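Local coordinates for protein decaprenyl diphosphate synthase (Rhodobacter capsulatus, PDB 3MZV) that probably catalyses the magnesium-dependent addition of isopentenyl diphosphate units to farnesyl diphosphate, making a long all-trans polyprenyl diphosphate for quinone side chains, at residues Met59-Ala64 with Thr188-Ile193; Val76-Thr81 with Gln130-Thr135; Gly178-Leu183 with Ile214-Val219. All blocks are in the same frame, centred on the assembly; numbering follows the deposited sequence.

In the fold
All three contacts join helices of the all-alpha isoprenoid synthase fold, and their chemistry follows their place in it. Interaction 3 lies nearest the middle, its centre about 5 Å from the centre of the chain, and brings polar side chains together near where relatives bind the diphosphate. Interaction 1 uses the same helix 169-194, but its centre is about 17 Å from that of interaction 3; there the packing rests on glycine and alanine. Interaction 2 is the outermost: its apolar part is buried, while a water and an exposed carboxylate finish its outer edge. Interactions 1 and 2 touch directly, because Thr61 packs against Leu78 and Ala79, whereas interaction 3 touches neither of the others.

Interaction 1 of 3, residues Met59-Ala64 with Thr188-Ile193; sequences MLTLAA and TEVGGI
Ala64 and Gly191 meet where helices 56-67 and 169-194 run side by side, their local axes only 7.2 Å apart and inclined by 28°. Such a near-parallel pair can come this close because small residues face each other, and here the tight part is built almost entirely from backbone and methyl groups. Ala64 CB rests 3.3 Å from Thr188 O and 4.1 Å from Gly191 CA, so the methyl fills the groove beside the turn that starts at Thr188. Just along from it, Thr61 O lies 3.8 Å from Gly191 CA. The spacing explains the glycine: a beta carbon built on Gly191 would fall about 2.5 Å from Thr61 O and would also run into the Ala64 methyl.

One flank is ordinary methyl packing: Leu60 and Thr188 lie side by side, pointing the same way, with Leu60 CB 3.8 Å from Thr188 CG2. Thr188 suits this place because it has two different branches: chi1 of 52° turns its methyl to the leucine, while OG1 hydrogen-bonds to Leu205 O and Ser185 O. The looser side is that of Val190, whose CG2 comes no nearer than 4.2 Å to Thr61 OG1, a hydroxyl that is hydrogen-bonded to Ala187 O and thereby ties the two helices together just before the segment 188-193. What access to solvent there is belongs to the far side of that segment, where Glu189 and Ile193 are partly exposed.

Around this pair, helices 19-32 and 74-96 cover the side of 59-64 turned away from 188-193 through Leu62, with Thr61 also packed on Leu78 and Val82. Helices 138-161 and 199-224 take the side chains of Glu189 and Ile193, and Leu205 of helix 199-224 reaches Ala64 as well.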
loop_
_atom_site.group_PDB
_atom_site.type_symbol
_atom_site.label_atom_id
_atom_site.label_comp_id
_atom_site.label_asym_id
_atom_site.label_seq_id
_atom_site.Cartn_x
_atom_site.Cartn_y
_atom_site.Cartn_z
ATOM N N MET B 59 19.765 -7.876 3.190
ATOM C CA MET B 59 21.095 -8.462 2.993
ATOM C C MET B 59 21.264 -9.074 1.633
ATOM O O MET B 59 22.372 -9.079 1.084
ATOM C CB MET B 59 21.436 -9.544 4.037
ATOM C CG MET B 59 21.492 -9.036 5.395
ATOM S SD MET B 59 22.381 -10.199 6.533
ATOM C CE MET B 59 22.819 -8.867 7.596
ATOM N N LEU B 60 20.199 -9.649 1.123
ATOM C CA LEU B 60 20.247 -10.325 -0.166
ATOM C C LEU B 60 20.552 -9.307 -1.266
ATOM O O LEU B 60 21.294 -9.613 -2.209
ATOM C CB LEU B 60 18.942 -11.056 -0.463
ATOM C CG LEU B 60 18.772 -12.456 0.188
ATOM C CD1 LEU B 60 17.465 -13.093 -0.269
ATOM C CD2 LEU B 60 19.893 -13.373 -0.163
ATOM N N THR B 61 19.958 -8.108 -1.154
ATOM C CA THR B 61 20.212 -7.069 -2.155
ATOM C C THR B 61 21.638 -6.580 -2.084
ATOM O O THR B 61 22.329 -6.495 -3.105
ATOM C CB THR B 61 19.264 -5.899 -1.952
ATOM O OG1 THR B 61 17.949 -6.337 -2.229
ATOM C CG2 THR B 61 19.637 -4.660 -2.852
ATOM N N LEU B 62 22.092 -6.235 -0.871
ATOM C CA LEU B 62 23.473 -5.793 -0.667
ATOM C C LEU B 62 24.481 -6.844 -1.163
ATOM O O LEU B 62 25.427 -6.503 -1.846
ATOM C CB LEU B 62 23.738 -5.548 0.809
ATOM C CG LEU B 62 22.895 -4.453 1.471
ATOM C CD1 LEU B 62 23.238 -4.449 2.981
ATOM C CD2 LEU B 62 23.109 -3.101 0.803
ATOM N N ALA B 63 24.285 -8.105 -0.763
ATOM C CA ALA B 63 25.185 -9.183 -1.150
ATOM C C ALA B 63 25.248 -9.362 -2.680
ATOM O O ALA B 63 26.355 -9.523 -3.260
ATOM C CB ALA B 63 24.813 -10.534 -0.434
ATOM N N ALA B 64 24.098 -9.334 -3.317
ATOM C CA ALA B 64 24.033 -9.482 -4.777
ATOM C C ALA B 64 24.778 -8.329 -5.502
ATOM O O ALA B 64 25.566 -8.596 -6.422
ATOM C CB ALA B 64 22.572 -9.582 -5.282
ATOM N N THR B 188 17.433 -9.972 -4.860
ATOM C CA THR B 188 18.692 -10.373 -5.419
ATOM C C THR B 188 18.826 -9.841 -6.836
ATOM O O THR B 188 19.880 -9.324 -7.178
ATOM C CB THR B 188 18.876 -11.922 -5.409
ATOM O OG1 THR B 188 17.748 -12.543 -6.004
ATOM C CG2 THR B 188 19.012 -12.400 -3.977
ATOM N N GLU B 189 17.766 -9.949 -7.616
ATOM C CA GLU B 189 17.760 -9.479 -8.989
ATOM C C GLU B 189 18.151 -7.988 -9.097
ATOM O O GLU B 189 18.936 -7.622 -9.945
ATOM C CB GLU B 189 16.372 -9.652 -9.578
ATOM C CG GLU B 189 16.253 -9.323 -11.074
ATOM C CD GLU B 189 14.868 -9.559 -11.709
ATOM O OE1 GLU B 189 13.834 -9.436 -11.041
ATOM O OE2 GLU B 189 14.834 -9.882 -12.923
ATOM N N VAL B 190 17.579 -7.140 -8.246
ATOM C CA VAL B 190 17.828 -5.692 -8.342
ATOM C C VAL B 190 19.239 -5.376 -7.933
ATOM O O VAL B 190 19.809 -4.423 -8.421
ATOM C CB VAL B 190 16.831 -4.813 -7.591
ATOM C CG1 VAL B 190 15.462 -5.005 -8.188
ATOM C CG2 VAL B 190 16.874 -5.046 -6.102
ATOM N N GLY B 191 19.825 -6.181 -7.048
ATOM C CA GLY B 191 21.228 -5.995 -6.699
ATOM C C GLY B 191 22.150 -6.298 -7.892
ATOM O O GLY B 191 23.150 -5.612 -8.119
ATOM N N GLY B 192 21.879 -7.387 -8.604
ATOM C CA GLY B 192 22.585 -7.652 -9.842
ATOM C C GLY B 192 22.423 -6.535 -10.880
ATOM O O GLY B 192 23.374 -6.157 -11.574
ATOM N N ILE B 193 21.226 -6.010 -11.011
ATOM C CA ILE B 193 20.968 -4.971 -12.032
ATOM C C ILE B 193 21.652 -3.677 -11.694
ATOM O O ILE B 193 22.282 -3.048 -12.548
ATOM C CB ILE B 193 19.458 -4.721 -12.226
ATOM C CG1 ILE B 193 18.837 -5.967 -12.856
ATOM C CG2 ILE B 193 19.191 -3.413 -13.027
ATOM C CD1 ILE B 193 17.275 -5.991 -12.885
#

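Interaction 2 of 3, residues Val76-Thr81 with Gln130-Thr135; sequences VHLAAT and QLMTDT
Helix 74-96, whose C-terminal end carries the start of what is, by family resemblance, the first aspartate-rich motif, packs here against the C-terminal part of helix 114-133 and the turn after it, bringing His77 and Thr81 onto Leu131 and Met132. Leu131 CD1 touches His77 CD2 at 3.6 Å, the two side chains crossing at about a right angle. The other leucine methyl, CD2, lies 4.1 Å from Ala80 CB, where the small alanine meets it. His77 also has a polar side: a water in the ring plane sits 2.8 Å from NE2 and donates to Asp134 OD2, linking imidazole and carboxylate planes that stand 72° apart. An aspartate suits this place, where the carboxylate is exposed, since OD2 also forms a salt bridge with Arg32.

Deeper in, Thr81 packs, tentatively, on one of two modelled conformers of Met132. With chi1 at -59°, Thr81 OG1 stands beside its own N and reaches back to donate to His77 O at 3.0 Å from above the carbonyl plane, while that N reaches the oxygen from the opposite face, so a buried hydroxyl is satisfied.

Helix 138-161 covers Leu78, Thr81 and Met132, helix 19-32 lies against Leu131, and Gln130 hydrogen-bonds to Glu142 of the second subunit.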
loop_
_atom_site.group_PDB
_atom_site.type_symbol
_atom_site.label_atom_id
_atom_site.label_comp_id
_atom_site.label_asym_id
_atom_site.label_seq_id
_atom_site.Cartn_x
_atom_site.Cartn_y
_atom_site.Cartn_z
ATOM N N VAL B 76 22.282 0.385 -1.389
ATOM C CA VAL B 76 21.718 0.775 -0.079
ATOM C C VAL B 76 20.244 1.209 -0.171
ATOM O O VAL B 76 19.348 0.660 0.522
ATOM C CB VAL B 76 22.604 1.832 0.611
ATOM C CG1 VAL B 76 21.949 2.240 1.941
ATOM C CG2 VAL B 76 24.022 1.206 0.894
ATOM N N HIS B 77 19.973 2.089 -1.117
ATOM C CA HIS B 77 18.608 2.533 -1.401
ATOM C C HIS B 77 17.708 1.341 -1.725
ATOM O O HIS B 77 16.592 1.233 -1.218
ATOM C CB HIS B 77 18.552 3.521 -2.563
ATOM C CG HIS B 77 19.380 4.752 -2.369
ATOM N ND1 HIS B 77 20.746 4.708 -2.184
ATOM C CD2 HIS B 77 19.036 6.065 -2.355
ATOM C CE1 HIS B 77 21.204 5.944 -2.046
ATOM N NE2 HIS B 77 20.182 6.781 -2.119
ATOM N N LEU B 78 18.187 0.423 -2.561
ATOM C CA LEU B 78 17.381 -0.718 -2.951
ATOM C C LEU B 78 17.102 -1.662 -1.778
ATOM O O LEU B 78 15.963 -2.148 -1.621
ATOM C CB LEU B 78 18.088 -1.496 -4.084
ATOM C CG LEU B 78 18.179 -0.697 -5.410
ATOM C CD1 LEU B 78 18.924 -1.450 -6.526
ATOM C CD2 LEU B 78 16.802 -0.377 -5.876
ATOM N N ALA B 79 18.136 -1.931 -0.992
ATOM C CA ALA B 79 17.998 -2.769 0.230
ATOM C C ALA B 79 16.994 -2.146 1.235
ATOM O O ALA B 79 16.140 -2.877 1.777
ATOM C CB ALA B 79 19.315 -3.041 0.876
ATOM N N ALA B 80 17.066 -0.824 1.430
ATOM C CA ALA B 80 16.099 -0.132 2.280
ATOM C C ALA B 80 14.643 -0.273 1.728
ATOM O O ALA B 80 13.699 -0.541 2.455
ATOM C CB ALA B 80 16.466 1.292 2.445
ATOM N N THR B 81 14.496 -0.148 0.415
ATOM C CA THR B 81 13.201 -0.279 -0.207
ATOM C C THR B 81 12.623 -1.679 -0.038
ATOM O O THR B 81 11.456 -1.844 0.329
ATOM C CB THR B 81 13.243 0.115 -1.755
ATOM O OG1 THR B 81 13.695 1.466 -1.915
ATOM C CG2 THR B 81 11.875 -0.074 -2.381
ATOM N N GLN B 130 9.354 6.631 -3.413
ATOM C CA GLN B 130 9.935 7.938 -3.541
ATOM C C GLN B 130 11.445 7.825 -3.493
ATOM O O GLN B 130 12.144 8.391 -4.355
ATOM C CB GLN B 130 9.420 8.863 -2.443
ATOM C CG GLN B 130 9.819 10.293 -2.613
ATOM C CD GLN B 130 9.409 11.137 -1.428
ATOM O OE1 GLN B 130 9.231 10.627 -0.301
ATOM N NE2 GLN B 130 9.268 12.426 -1.661
ATOM N N LEU B 131 11.930 7.066 -2.506
ATOM C CA LEU B 131 13.348 6.815 -2.335
ATOM C C LEU B 131 13.991 6.197 -3.593
ATOM O O LEU B 131 15.066 6.655 -4.016
ATOM C CB LEU B 131 13.536 5.891 -1.142
ATOM C CG LEU B 131 14.951 5.377 -0.836
ATOM C CD1 LEU B 131 15.915 6.528 -0.658
ATOM C CD2 LEU B 131 14.932 4.509 0.375
ATOM N N MET B 132 13.297 5.223 -4.214
ATOM C CA MET B 132 13.833 4.554 -5.394
ATOM C C MET B 132 14.115 5.477 -6.561
ATOM O O MET B 132 15.016 5.191 -7.343
ATOM C CB MET B 132 12.900 3.447 -5.829
ATOM C CG MET B 132 12.972 2.272 -4.947
ATOM S SD MET B 132 14.642 1.708 -4.814
ATOM C CE MET B 132 14.863 1.397 -6.570
ATOM N N THR B 133 13.371 6.573 -6.663
ATOM C CA THR B 133 13.547 7.538 -7.731
ATOM C C THR B 133 14.922 8.243 -7.661
ATOM O O THR B 133 15.452 8.672 -8.688
ATOM C CB THR B 133 12.413 8.583 -7.790
ATOM O OG1 THR B 133 12.481 9.487 -6.661
ATOM C CG2 THR B 133 11.067 7.885 -7.848
ATOM N N ASP B 134 15.507 8.310 -6.472
ATOM C CA ASP B 134 16.869 8.829 -6.332
ATOM C C ASP B 134 17.873 7.971 -7.150
ATOM O O ASP B 134 18.920 8.461 -7.534
ATOM C CB ASP B 134 17.322 8.802 -4.870
ATOM C CG ASP B 134 16.601 9.801 -4.000
ATOM O OD1 ASP B 134 15.782 10.548 -4.521
ATOM O OD2 ASP B 134 16.864 9.794 -2.772
ATOM N N THR B 135 17.570 6.708 -7.414
ATOM C CA THR B 135 18.521 5.879 -8.125
ATOM C C THR B 135 18.542 6.195 -9.622
ATOM O O THR B 135 19.452 5.755 -10.303
ATOM C CB THR B 135 18.252 4.349 -7.984
ATOM O OG1 THR B 135 17.053 4.020 -8.673
ATOM C CG2 THR B 135 18.138 3.901 -6.557
HETATM O O HOH W 1 19.505 9.522 -2.264
#

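Interaction 3 of 3, residues Gly178-Leu183 with Ile214-Val219; sequences GKTAAL and IAFQIV
Thr180 and Gln217 lie at the centre of a roughly antiparallel helix pair (145° between their directions, local axes 8.5 Å apart) in the all-alpha isoprenoid synthase fold. Two residues further on from Gln217 begins what is by family resemblance the second aspartate-rich motif, and Lys179-Thr180 matches the lysine-threonine pair that in relatives lies near the bound diphosphate.

The polar contacts come first. Gln217 CG is anti to the backbone N (chi1 -175°) and the chain then bends at chi2, bringing the amide to Thr180. As modelled, NE2 of Gln217 lies 2.7 Å from Thr180 OG1; the amide is probably turned over in the model, and with it reversed this may be a hydrogen bond. Thr180 sits in a wider pi-type turn at 178-181, its beta carbon directed at the other helix. The bent chain of Lys179 brings NZ 3.7 Å from Gln217 CD, and NZ also hydrogen-bonds to Gln158 OE1. A leucine in place of Gln217 would probably leave the Thr180 hydroxyl facing hydrocarbon, without its polar neighbour on this helix.

The apolar contacts flank this centre. Thr180 CG2 lies 4.1 Å from Phe216 CD2; the same ring meets Phe184. Alanine suits the closest backbone approach, where Ala181 CA and Ile214 CA are 5.3 Å apart. Although the Ile214 side chain starts away from this helix, its CG1 lies 3.8 Å from Ala181 CB.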
loop_
_atom_site.group_PDB
_atom_site.type_symbol
_atom_site.label_atom_id
_atom_site.label_comp_id
_atom_site.label_asym_id
_atom_site.label_seq_id
_atom_site.Cartn_x
_atom_site.Cartn_y
_atom_site.Cartn_z
ATOM N N GLY B 178 4.327 -16.009 -4.643
ATOM C CA GLY B 178 3.833 -14.639 -4.579
ATOM C C GLY B 178 4.072 -13.968 -3.237
ATOM O O GLY B 178 4.666 -12.891 -3.168
ATOM N N LYS B 179 3.618 -14.617 -2.178
ATOM C CA LYS B 179 3.645 -14.089 -0.816
ATOM C C LYS B 179 5.045 -13.926 -0.219
ATOM O O LYS B 179 5.254 -13.138 0.704
ATOM C CB LYS B 179 2.911 -15.087 0.071
ATOM C CG LYS B 179 2.413 -14.575 1.356
ATOM C CD LYS B 179 2.425 -15.597 2.509
ATOM C CE LYS B 179 2.291 -17.061 2.150
ATOM N NZ LYS B 179 2.270 -17.894 3.408
ATOM N N THR B 180 5.968 -14.803 -0.630
ATOM C CA THR B 180 7.275 -14.886 0.025
ATOM C C THR B 180 8.445 -14.855 -0.948
ATOM O O THR B 180 9.386 -14.054 -0.750
ATOM C CB THR B 180 7.403 -16.117 0.950
ATOM O OG1 THR B 180 6.485 -15.994 2.049
ATOM C CG2 THR B 180 8.859 -16.234 1.514
ATOM N N ALA B 181 8.426 -15.707 -1.980
ATOM C CA ALA B 181 9.611 -15.833 -2.845
ATOM C C ALA B 181 9.835 -14.603 -3.712
ATOM O O ALA B 181 10.982 -14.271 -3.993
ATOM C CB ALA B 181 9.518 -17.049 -3.745
ATOM N N ALA B 182 8.739 -13.965 -4.136
ATOM C CA ALA B 182 8.807 -12.848 -5.078
ATOM C C ALA B 182 9.664 -11.726 -4.553
ATOM O O ALA B 182 10.379 -11.123 -5.326
ATOM C CB ALA B 182 7.420 -12.340 -5.445
ATOM N N LEU B 183 9.616 -11.451 -3.254
ATOM C CA LEU B 183 10.447 -10.403 -2.707
ATOM C C LEU B 183 11.889 -10.807 -2.562
ATOM O O LEU B 183 12.786 -9.960 -2.703
ATOM C CB LEU B 183 9.886 -9.838 -1.401
ATOM C CG LEU B 183 10.455 -8.543 -0.815
ATOM C CD1 LEU B 183 10.372 -7.389 -1.846
ATOM C CD2 LEU B 183 9.761 -8.194 0.550
ATOM N N ILE B 214 11.231 -19.777 -1.673
ATOM C CA ILE B 214 10.399 -20.957 -1.656
ATOM C C ILE B 214 10.808 -21.897 -0.500
ATOM O O ILE B 214 9.961 -22.219 0.318
ATOM C CB ILE B 214 10.403 -21.683 -2.970
ATOM C CG1 ILE B 214 9.673 -20.879 -4.010
ATOM C CG2 ILE B 214 9.696 -23.099 -2.798
ATOM C CD1 ILE B 214 9.968 -21.296 -5.413
ATOM N N ALA B 215 12.085 -22.236 -0.385
ATOM C CA ALA B 215 12.579 -23.051 0.723
ATOM C C ALA B 215 12.227 -22.451 2.038
ATOM O O ALA B 215 11.804 -23.132 2.950
ATOM C CB ALA B 215 14.139 -23.280 0.634
ATOM N N PHE B 216 12.371 -21.136 2.134
ATOM C CA PHE B 216 12.178 -20.463 3.391
ATOM C C PHE B 216 10.730 -20.629 3.896
ATOM O O PHE B 216 10.493 -20.940 5.046
ATOM C CB PHE B 216 12.497 -18.979 3.123
ATOM C CG PHE B 216 12.442 -18.112 4.310
ATOM C CD1 PHE B 216 13.580 -17.895 5.064
ATOM C CD2 PHE B 216 11.269 -17.412 4.613
ATOM C CE1 PHE B 216 13.547 -17.011 6.156
ATOM C CE2 PHE B 216 11.223 -16.532 5.714
ATOM C CZ PHE B 216 12.354 -16.324 6.470
ATOM N N GLN B 217 9.771 -20.454 3.010
ATOM C CA GLN B 217 8.367 -20.599 3.363
ATOM C C GLN B 217 8.007 -22.069 3.646
ATOM O O GLN B 217 7.269 -22.335 4.564
ATOM C CB GLN B 217 7.452 -20.096 2.292
ATOM C CG GLN B 217 6.001 -20.135 2.708
ATOM C CD GLN B 217 5.723 -19.258 3.893
ATOM O OE1 GLN B 217 5.212 -19.701 4.937
ATOM N NE2 GLN B 217 6.100 -18.011 3.760
ATOM N N ILE B 218 8.483 -22.995 2.820
ATOM C CA ILE B 218 8.226 -24.405 3.095
ATOM C C ILE B 218 8.745 -24.806 4.459
ATOM O O ILE B 218 8.046 -25.513 5.210
ATOM C CB ILE B 218 8.816 -25.354 1.982
ATOM C CG1 ILE B 218 8.188 -25.034 0.632
ATOM C CG2 ILE B 218 8.565 -26.837 2.412
ATOM C CD1 ILE B 218 8.752 -25.809 -0.633
ATOM N N VAL B 219 9.923 -24.324 4.840
ATOM C CA VAL B 219 10.463 -24.595 6.180
ATOM C C VAL B 219 9.502 -24.069 7.282
ATOM O O VAL B 219 9.178 -24.760 8.194
ATOM C CB VAL B 219 11.887 -24.019 6.409
ATOM C CG1 VAL B 219 12.265 -23.976 7.925
ATOM C CG2 VAL B 219 12.922 -24.860 5.668
#